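Local atomic coordinates of MutT/NUDIX family protein (Bacillus thuringiensis str. Al Hakam, PDB entry 3ID9), a protein that probably hydrolyses a nucleoside diphosphate linked to another moiety, like other MutT/NUDIX hydrolases, its own substrate being unestablished. Residues Glu34-Trp48 / Asp123-Phe137. Sequence-based numbering, arbitrary orientation.
Sequences EKVLLVKQKVANRDW and DVQMVPINELSYYGF
Gln125 lays its amide nitrogen over the Trp48 indole. With CG anti to the backbone N (chi1 -177°), the extended Gln125 side chain crosses the indole at about a right angle and sets NE2 over the centre of one ring face, 3.3 Å from Trp48 CE2, with the amide plane standing 84° to the ring. Gln125 CB makes a CH-pi contact with the six-membered ring of Trp48 on that face, while Lys40 CD lies against the opposite face, offset toward the rim, so the indole lies between the Gln125 and Lys40 side chains. Tyr135 meets Trp48 obliquely, CE2 3.7 Å from CD1, and its own ring is sandwiched between Tyr134 CD2 and Leu38 CD1. The other Leu38 branch, CD2, reaches Phe137 CZ; CD1 also rests 3.9 Å from Val127 CG2. Farther along, Val36 CG2 packs crosswise on Ile129 CG1. Across the sheet, Met126, a selenomethionine bent at chi2 and chi3, lays SE 3.6 Å from Leu37 CD2, and Val124 CG1 meets both Leu37 methyls. Backbone bonds pair strands 35-40 and 124-128, among them Leu38 N to Gln125 O at 2.7 Å; Ile129 N to Glu34 O continues the ladder into the 3-10 segment 129-134. That segment leads on to helix 139-147, where Ile129 and Val36 pack on Ile145 and Leu132 on Ile142. Strand 124-128 thus pairs antiparallel with 35-40 in the mixed sheet of the alpha/beta/alpha Nudix fold.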
ATOM      1  N   GLU B  34      17.885   9.556 -12.996  1.00 39.60           N
ATOM      2  CA  GLU B  34      18.098   8.114 -13.051  1.00 39.20           C
ATOM      3  C   GLU B  34      19.014   7.570 -11.958  1.00 36.12           C
ATOM      4  O   GLU B  34      19.627   6.516 -12.125  1.00 35.55           O
ATOM      5  CB  GLU B  34      18.654   7.724 -14.421  1.00 43.27           C
ATOM      6  CG  GLU B  34      17.740   8.060 -15.587  1.00 50.38           C
ATOM      7  CD  GLU B  34      18.424   7.853 -16.934  1.00 56.85           C
ATOM      8  OE1 GLU B  34      19.430   8.553 -17.216  1.00 59.11           O
ATOM      9  OE2 GLU B  34      17.961   6.989 -17.711  1.00 59.22           O
ATOM     10  N   LYS B  35      19.110   8.286 -10.845  1.00 34.07           N
ATOM     11  CA  LYS B  35      19.941   7.841  -9.729  1.00 31.89           C
ATOM     12  C   LYS B  35      19.082   7.724  -8.490  1.00 29.05           C
ATOM     13  O   LYS B  35      18.126   8.481  -8.319  1.00 29.99           O
ATOM     14  CB  LYS B  35      21.061   8.835  -9.445  1.00 33.88           C
ATOM     15  CG  LYS B  35      22.023   9.060 -10.592  1.00 36.88           C
ATOM     16  CD  LYS B  35      22.991  10.166 -10.225  1.00 39.82           C
ATOM     17  CE  LYS B  35      23.901  10.527 -11.375  1.00 42.54           C
ATOM     18  NZ  LYS B  35      24.814  11.637 -10.990  1.00 45.77           N
ATOM     19  N   VAL B  36      19.428   6.783  -7.624  1.00 26.21           N
ATOM     20  CA  VAL B  36      18.686   6.579  -6.393  1.00 26.05           C
ATOM     21  C   VAL B  36      19.486   7.046  -5.188  1.00 24.67           C
ATOM     22  O   VAL B  36      20.689   6.843  -5.114  1.00 24.45           O
ATOM     23  CB  VAL B  36      18.330   5.086  -6.192  1.00 26.54           C
ATOM     24  CG1 VAL B  36      17.429   4.923  -4.982  1.00 27.94           C
ATOM     25  CG2 VAL B  36      17.624   4.559  -7.415  1.00 30.75           C
ATOM     26  N   LEU B  37      18.803   7.657  -4.231  1.00 23.73           N
ATOM     27  CA  LEU B  37      19.445   8.138  -3.019  1.00 23.82           C
ATOM     28  C   LEU B  37      19.759   6.991  -2.058  1.00 24.54           C
ATOM     29  O   LEU B  37      18.852   6.315  -1.587  1.00 26.03           O
ATOM     30  CB  LEU B  37      18.517   9.142  -2.327  1.00 23.70           C
ATOM     31  CG  LEU B  37      18.776   9.867  -0.994  1.00 27.52           C
ATOM     32  CD1 LEU B  37      19.802   9.155  -0.140  1.00 25.16           C
ATOM     33  CD2 LEU B  37      19.214  11.282  -1.291  1.00 26.22           C
ATOM     34  N   LEU B  38      21.040   6.761  -1.778  1.00 23.71           N
ATOM     35  CA  LEU B  38      21.410   5.741  -0.811  1.00 23.33           C
ATOM     36  C   LEU B  38      22.002   6.446   0.391  1.00 24.62           C
ATOM     37  O   LEU B  38      22.585   7.516   0.282  1.00 24.56           O
ATOM     38  CB  LEU B  38      22.418   4.733  -1.362  1.00 23.61           C
ATOM     39  CG  LEU B  38      21.939   3.870  -2.533  1.00 26.05           C
ATOM     40  CD1 LEU B  38      22.968   2.758  -2.784  1.00 21.37           C
ATOM     41  CD2 LEU B  38      20.546   3.288  -2.226  1.00 21.18           C
ATOM     42  N   VAL B  39      21.830   5.821   1.541  1.00 26.55           N
ATOM     43  CA  VAL B  39      22.284   6.328   2.809  1.00 28.85           C
ATOM     44  C   VAL B  39      23.242   5.300   3.400  1.00 32.55           C
ATOM     45  O   VAL B  39      23.179   4.114   3.063  1.00 29.70           O
ATOM     46  CB  VAL B  39      21.044   6.548   3.721  1.00 28.90           C
ATOM     47  CG1 VAL B  39      21.390   6.356   5.173  1.00 31.33           C
ATOM     48  CG2 VAL B  39      20.495   7.944   3.495  1.00 25.32           C
ATOM     49  N   LYS B  40      24.144   5.746   4.265  1.00 37.58           N
ATOM     50  CA  LYS B  40      25.084   4.816   4.870  1.00 45.33           C
ATOM     51  C   LYS B  40      24.564   4.454   6.255  1.00 51.05           C
ATOM     52  O   LYS B  40      24.263   5.336   7.061  1.00 49.55           O
ATOM     53  CB  LYS B  40      26.469   5.450   4.975  1.00 45.75           C
ATOM     54  CG  LYS B  40      27.572   4.484   5.338  1.00 46.35           C
ATOM     55  CD  LYS B  40      28.087   3.734   4.119  1.00 49.00           C
ATOM     56  CE  LYS B  40      29.546   4.104   3.813  1.00 48.61           C
ATOM     57  NZ  LYS B  40      30.478   3.793   4.942  1.00 45.77           N
ATOM     58  N   GLN B  41      24.447   3.149   6.512  1.00 58.87           N
ATOM     59  CA  GLN B  41      23.957   2.634   7.793  1.00 66.18           C
ATOM     60  C   GLN B  41      24.948   2.848   8.930  1.00 69.30           C
ATOM     61  O   GLN B  41      26.141   2.563   8.790  1.00 69.56           O
ATOM     62  CB  GLN B  41      23.652   1.135   7.687  1.00 68.28           C
ATOM     63  CG  GLN B  41      22.523   0.773   6.734  1.00 72.97           C
ATOM     64  CD  GLN B  41      22.286  -0.731   6.663  1.00 76.51           C
ATOM     65  OE1 GLN B  41      23.170  -1.494   6.255  1.00 78.03           O
ATOM     66  NE2 GLN B  41      21.092  -1.166   7.065  1.00 76.80           N
ATOM     67  N   LYS B  42      24.447   3.341  10.058  1.00 73.52           N
ATOM     68  CA  LYS B  42      25.290   3.582  11.224  1.00 77.92           C
ATOM     69  C   LYS B  42      25.352   2.312  12.066  1.00 80.18           C
ATOM     70  O   LYS B  42      25.665   2.355  13.255  1.00 80.82           O
ATOM     71  CB  LYS B  42      24.724   4.736  12.055  1.00 78.99           C
ATOM     72  CG  LYS B  42      24.533   6.022  11.265  1.00 81.40           C
ATOM     73  CD  LYS B  42      23.956   7.142  12.124  1.00 83.06           C
ATOM     74  CE  LYS B  42      24.928   7.571  13.216  1.00 84.42           C
ATOM     75  NZ  LYS B  42      24.388   8.700  14.028  1.00 85.51           N
ATOM     76  N   VAL B  43      25.049   1.182  11.432  1.00 82.71           N
ATOM     77  CA  VAL B  43      25.052  -0.116  12.102  1.00 84.24           C
ATOM     78  C   VAL B  43      25.712  -1.184  11.229  1.00 85.27           C
ATOM     79  O   VAL B  43      26.230  -0.885  10.152  1.00 85.56           O
ATOM     80  CB  VAL B  43      23.609  -0.573  12.432  1.00 84.25           C
ATOM     81  CG1 VAL B  43      22.971   0.390  13.427  1.00 84.10           C
ATOM     82  CG2 VAL B  43      22.778  -0.640  11.153  1.00 83.63           C
ATOM     83  N   ALA B  44      25.683  -2.427  11.708  1.00 85.70           N
ATOM     84  CA  ALA B  44      26.261  -3.565  10.997  1.00 85.63           C
ATOM     85  C   ALA B  44      27.546  -3.214  10.247  1.00 85.30           C
ATOM     86  O   ALA B  44      28.397  -2.490  10.765  1.00 85.30           O
ATOM     87  CB  ALA B  44      25.229  -4.150  10.027  1.00 85.70           C
ATOM     88  N   ASN B  45      27.675  -3.736   9.029  1.00 84.77           N
ATOM     89  CA  ASN B  45      28.848  -3.494   8.191  1.00 83.59           C
ATOM     90  C   ASN B  45      28.748  -2.169   7.447  1.00 81.73           C
ATOM     91  O   ASN B  45      29.319  -2.019   6.366  1.00 81.86           O
ATOM     92  CB  ASN B  45      29.003  -4.619   7.168  1.00 84.46           C
ATOM     93  CG  ASN B  45      29.243  -5.962   7.813  1.00 85.51           C
ATOM     94  OD1 ASN B  45      28.466  -6.408   8.658  1.00 86.20           O
ATOM     95  ND2 ASN B  45      30.323  -6.621   7.415  1.00 85.99           N
ATOM     96  N   ARG B  46      28.034  -1.210   8.028  1.00 79.33           N
ATOM     97  CA  ARG B  46      27.856   0.089   7.388  1.00 76.80           C
ATOM     98  C   ARG B  46      27.082  -0.171   6.097  1.00 72.92           C
ATOM     99  O   ARG B  46      25.901  -0.526   6.137  1.00 73.73           O
ATOM    100  CB  ARG B  46      29.218   0.720   7.069  1.00 80.25           C
ATOM    101  CG  ARG B  46      30.110   0.937   8.286  1.00 84.29           C
ATOM    102  CD  ARG B  46      31.541   0.448   8.034  1.00 88.56           C
ATOM    103  NE  ARG B  46      32.219   1.168   6.955  1.00 91.60           N
ATOM    104  CZ  ARG B  46      33.450   0.888   6.526  1.00 92.77           C
ATOM    105  NH1 ARG B  46      34.143  -0.097   7.083  1.00 93.18           N
ATOM    106  NH2 ARG B  46      33.992   1.595   5.542  1.00 93.28           N
ATOM    107  N   ASP B  47      27.756  -0.009   4.961  1.00 65.82           N
ATOM    108  CA  ASP B  47      27.155  -0.233   3.650  1.00 59.52           C
ATOM    109  C   ASP B  47      26.017   0.697   3.246  1.00 52.58           C
ATOM    110  O   ASP B  47      25.193   1.105   4.064  1.00 51.19           O
ATOM    111  CB  ASP B  47      26.681  -1.676   3.517  1.00 62.24           C
ATOM    112  CG  ASP B  47      27.517  -2.464   2.532  1.00 67.32           C
ATOM    113  OD1 ASP B  47      27.836  -1.909   1.447  1.00 67.97           O
ATOM    114  OD2 ASP B  47      27.850  -3.633   2.838  1.00 68.61           O
ATOM    115  N   TRP B  48      25.983   1.010   1.958  1.00 45.54           N
ATOM    116  CA  TRP B  48      24.974   1.890   1.399  1.00 38.75           C
ATOM    117  C   TRP B  48      23.659   1.169   1.175  1.00 35.49           C
ATOM    118  O   TRP B  48      23.616   0.113   0.559  1.00 35.95           O
ATOM    119  CB  TRP B  48      25.483   2.485   0.085  1.00 37.16           C
ATOM    120  CG  TRP B  48      26.689   3.342   0.287  1.00 35.68           C
ATOM    121  CD1 TRP B  48      27.999   2.953   0.221  1.00 33.89           C
ATOM    122  CD2 TRP B  48      26.702   4.722   0.680  1.00 34.67           C
ATOM    123  NE1 TRP B  48      28.822   4.001   0.552  1.00 34.48           N
ATOM    124  CE2 TRP B  48      28.052   5.102   0.837  1.00 33.68           C
ATOM    125  CE3 TRP B  48      25.701   5.674   0.914  1.00 31.98           C
ATOM    126  CZ2 TRP B  48      28.431   6.388   1.219  1.00 32.46           C
ATOM    127  CZ3 TRP B  48      26.076   6.958   1.295  1.00 32.59           C
ATOM    128  CH2 TRP B  48      27.430   7.302   1.443  1.00 33.99           C
ATOM    129  N   ASP B 123      25.494  11.005   5.565  1.00 30.74           N
ATOM    130  CA  ASP B 123      26.213  10.198   4.594  1.00 30.59           C
ATOM    131  C   ASP B 123      25.212   9.884   3.492  1.00 29.97           C
ATOM    132  O   ASP B 123      24.321   9.057   3.666  1.00 30.90           O
ATOM    133  CB  ASP B 123      26.721   8.909   5.240  1.00 31.78           C
ATOM    134  CG  ASP B 123      27.777   9.169   6.297  1.00 35.41           C
ATOM    135  OD1 ASP B 123      28.491  10.189   6.193  1.00 35.44           O
ATOM    136  OD2 ASP B 123      27.909   8.346   7.225  1.00 37.82           O
ATOM    137  N   VAL B 124      25.366  10.552   2.356  1.00 29.53           N
ATOM    138  CA  VAL B 124      24.448  10.388   1.236  1.00 25.70           C
ATOM    139  C   VAL B 124      25.153  10.238  -0.102  1.00 26.42           C
ATOM    140  O   VAL B 124      26.188  10.861  -0.360  1.00 25.71           O
ATOM    141  CB  VAL B 124      23.499  11.603   1.157  1.00 24.38           C
ATOM    142  CG1 VAL B 124      22.579  11.491  -0.046  1.00 21.00           C
ATOM    143  CG2 VAL B 124      22.705  11.702   2.441  1.00 24.19           C
ATOM    144  N   GLN B 125      24.570   9.418  -0.964  1.00 25.21           N
ATOM    145  CA  GLN B 125      25.130   9.195  -2.278  1.00 24.52           C
ATOM    146  C   GLN B 125      24.013   8.904  -3.281  1.00 26.67           C
ATOM    147  O   GLN B 125      23.061   8.185  -2.981  1.00 27.26           O
ATOM    148  CB  GLN B 125      26.104   8.022  -2.217  1.00 23.41           C
ATOM    149  CG  GLN B 125      26.803   7.753  -3.518  1.00 24.41           C
ATOM    150  CD  GLN B 125      27.630   6.478  -3.501  1.00 25.12           C
ATOM    151  OE1 GLN B 125      28.230   6.124  -4.508  1.00 28.69           O
ATOM    152  NE2 GLN B 125      27.661   5.783  -2.363  1.00 22.43           N
HETATM  153  N   MSE B 126      24.123   9.481  -4.470  1.00 27.53           N
HETATM  154  CA  MSE B 126      23.138   9.261  -5.517  1.00 27.58           C
HETATM  155  C   MSE B 126      23.740   8.237  -6.471  1.00 27.04           C
HETATM  156  O   MSE B 126      24.646   8.549  -7.230  1.00 28.63           O
HETATM  157  CB  MSE B 126      22.844  10.569  -6.259  1.00 29.33           C
HETATM  158  CG  MSE B 126      22.155  11.641  -5.422  1.00 31.96           C
HETATM  159 SE   MSE B 126      20.405  11.126  -4.689  1.00 45.21          SE
HETATM  160  CE  MSE B 126      19.435  10.857  -6.345  1.00 32.94           C
ATOM    161  N   VAL B 127      23.239   7.012  -6.428  1.00 26.99           N
ATOM    162  CA  VAL B 127      23.759   5.958  -7.282  1.00 27.77           C
ATOM    163  C   VAL B 127      22.887   5.669  -8.500  1.00 28.03           C
ATOM    164  O   VAL B 127      21.681   5.494  -8.388  1.00 27.80           O
ATOM    165  CB  VAL B 127      23.959   4.648  -6.481  1.00 27.00           C
ATOM    166  CG1 VAL B 127      24.387   3.525  -7.413  1.00 25.92           C
ATOM    167  CG2 VAL B 127      25.022   4.852  -5.406  1.00 24.83           C
ATOM    168  N   PRO B 128      23.502   5.620  -9.691  1.00 29.29           N
ATOM    169  CA  PRO B 128      22.740   5.342 -10.914  1.00 29.70           C
ATOM    170  C   PRO B 128      22.002   4.029 -10.728  1.00 29.43           C
ATOM    171  O   PRO B 128      22.566   3.071 -10.200  1.00 28.44           O
ATOM    172  CB  PRO B 128      23.824   5.240 -11.985  1.00 28.93           C
ATOM    173  CG  PRO B 128      24.898   6.148 -11.465  1.00 28.45           C
ATOM    174  CD  PRO B 128      24.933   5.794  -9.991  1.00 29.98           C
ATOM    175  N   ILE B 129      20.747   3.985 -11.165  1.00 30.20           N
ATOM    176  CA  ILE B 129      19.936   2.785 -11.022  1.00 31.94           C
ATOM    177  C   ILE B 129      20.525   1.551 -11.696  1.00 33.26           C
ATOM    178  O   ILE B 129      20.395   0.449 -11.176  1.00 33.17           O
ATOM    179  CB  ILE B 129      18.505   3.036 -11.531  1.00 33.16           C
ATOM    180  CG1 ILE B 129      17.844   4.095 -10.645  1.00 31.74           C
ATOM    181  CG2 ILE B 129      17.687   1.745 -11.489  1.00 33.24           C
ATOM    182  CD1 ILE B 129      16.562   4.641 -11.204  1.00 33.36           C
ATOM    183  N   ASN B 130      21.182   1.726 -12.837  1.00 35.09           N
ATOM    184  CA  ASN B 130      21.780   0.590 -13.527  1.00 37.71           C
ATOM    185  C   ASN B 130      23.076   0.118 -12.860  1.00 37.99           C
ATOM    186  O   ASN B 130      23.826  -0.663 -13.446  1.00 38.76           O
ATOM    187  CB  ASN B 130      22.055   0.929 -14.997  1.00 41.25           C
ATOM    188  CG  ASN B 130      22.970   2.140 -15.164  1.00 46.18           C
ATOM    189  OD1 ASN B 130      24.092   2.172 -14.648  1.00 46.91           O
ATOM    190  ND2 ASN B 130      22.491   3.141 -15.897  1.00 48.35           N
ATOM    191  N   GLU B 131      23.338   0.594 -11.643  1.00 36.30           N
ATOM    192  CA  GLU B 131      24.541   0.196 -10.908  1.00 35.19           C
ATOM    193  C   GLU B 131      24.225  -0.338  -9.523  1.00 33.48           C
ATOM    194  O   GLU B 131      25.139  -0.660  -8.766  1.00 32.51           O
ATOM    195  CB  GLU B 131      25.509   1.367 -10.756  1.00 37.27           C
ATOM    196  CG  GLU B 131      26.172   1.820 -12.038  1.00 43.79           C
ATOM    197  CD  GLU B 131      27.224   2.878 -11.780  1.00 46.93           C
ATOM    198  OE1 GLU B 131      28.202   2.568 -11.070  1.00 48.87           O
ATOM    199  OE2 GLU B 131      27.072   4.017 -12.275  1.00 47.76           O
ATOM    200  N   LEU B 132      22.938  -0.425  -9.190  1.00 31.90           N
ATOM    201  CA  LEU B 132      22.523  -0.924  -7.885  1.00 29.00           C
ATOM    202  C   LEU B 132      22.971  -2.357  -7.602  1.00 28.17           C
ATOM    203  O   LEU B 132      23.108  -2.744  -6.443  1.00 27.00           O
ATOM    204  CB  LEU B 132      21.007  -0.844  -7.725  1.00 28.87           C
ATOM    205  CG  LEU B 132      20.294   0.395  -7.157  1.00 30.08           C
ATOM    206  CD1 LEU B 132      21.283   1.331  -6.454  1.00 25.21           C
ATOM    207  CD2 LEU B 132      19.561   1.107  -8.278  1.00 28.11           C
ATOM    208  N   SER B 133      23.195  -3.148  -8.645  1.00 26.74           N
ATOM    209  CA  SER B 133      23.622  -4.527  -8.432  1.00 29.50           C
ATOM    210  C   SER B 133      24.923  -4.536  -7.648  1.00 29.83           C
ATOM    211  O   SER B 133      25.192  -5.449  -6.871  1.00 29.43           O
ATOM    212  CB  SER B 133      23.803  -5.255  -9.768  1.00 30.64           C
ATOM    213  OG  SER B 133      24.620  -4.500 -10.642  1.00 36.37           O
ATOM    214  N   TYR B 134      25.728  -3.503  -7.846  1.00 29.75           N
ATOM    215  CA  TYR B 134      26.993  -3.388  -7.144  1.00 31.35           C
ATOM    216  C   TYR B 134      26.777  -3.293  -5.633  1.00 32.69           C
ATOM    217  O   TYR B 134      27.624  -3.713  -4.848  1.00 33.56           O
ATOM    218  CB  TYR B 134      27.734  -2.145  -7.624  1.00 32.83           C
ATOM    219  CG  TYR B 134      29.035  -1.901  -6.910  1.00 33.19           C
ATOM    220  CD1 TYR B 134      30.209  -2.540  -7.315  1.00 32.73           C
ATOM    221  CD2 TYR B 134      29.093  -1.035  -5.819  1.00 33.00           C
ATOM    222  CE1 TYR B 134      31.412  -2.316  -6.649  1.00 35.16           C
ATOM    223  CE2 TYR B 134      30.284  -0.807  -5.145  1.00 35.09           C
ATOM    224  CZ  TYR B 134      31.441  -1.448  -5.564  1.00 35.73           C
ATOM    225  OH  TYR B 134      32.615  -1.216  -4.892  1.00 38.28           O
ATOM    226  N   TYR B 135      25.644  -2.732  -5.226  1.00 32.40           N
ATOM    227  CA  TYR B 135      25.356  -2.588  -3.810  1.00 31.77           C
ATOM    228  C   TYR B 135      24.464  -3.678  -3.235  1.00 31.91           C
ATOM    229  O   TYR B 135      23.916  -3.522  -2.144  1.00 31.47           O
ATOM    230  CB  TYR B 135      24.757  -1.209  -3.528  1.00 30.81           C
ATOM    231  CG  TYR B 135      25.741  -0.093  -3.770  1.00 30.57           C
ATOM    232  CD1 TYR B 135      25.728   0.636  -4.957  1.00 30.27           C
ATOM    233  CD2 TYR B 135      26.718   0.205  -2.826  1.00 29.33           C
ATOM    234  CE1 TYR B 135      26.661   1.633  -5.193  1.00 28.83           C
ATOM    235  CE2 TYR B 135      27.655   1.196  -3.052  1.00 30.09           C
ATOM    236  CZ  TYR B 135      27.625   1.905  -4.235  1.00 29.76           C
ATOM    237  OH  TYR B 135      28.577   2.872  -4.455  1.00 30.99           O
ATOM    238  N   GLY B 136      24.316  -4.776  -3.975  1.00 31.99           N
ATOM    239  CA  GLY B 136      23.531  -5.896  -3.484  1.00 31.46           C
ATOM    240  C   GLY B 136      22.066  -5.981  -3.867  1.00 32.43           C
ATOM    241  O   GLY B 136      21.377  -6.916  -3.466  1.00 31.00           O
ATOM    242  N   PHE B 137      21.572  -5.022  -4.634  1.00 31.96           N
ATOM    243  CA  PHE B 137      20.180  -5.079  -5.022  1.00 33.21           C
ATOM    244  C   PHE B 137      19.993  -6.112  -6.123  1.00 34.50           C
ATOM    245  O   PHE B 137      20.801  -6.216  -7.047  1.00 36.27           O
ATOM    246  CB  PHE B 137      19.701  -3.699  -5.468  1.00 33.47           C
ATOM    247  CG  PHE B 137      19.780  -2.669  -4.382  1.00 37.41           C
ATOM    248  CD1 PHE B 137      20.978  -2.004  -4.119  1.00 36.65           C
ATOM    249  CD2 PHE B 137      18.678  -2.405  -3.573  1.00 37.40           C
ATOM    250  CE1 PHE B 137      21.075  -1.100  -3.070  1.00 35.87           C
ATOM    251  CE2 PHE B 137      18.768  -1.497  -2.515  1.00 37.70           C
ATOM    252  CZ  PHE B 137      19.968  -0.845  -2.264  1.00 36.49           C
TER
HETATM  253  O   HOH W   1      20.586   4.535 -14.196  1.00 54.55           O
HETATM  254  O   HOH W   2      25.129  -2.023   0.029  1.00 41.49           O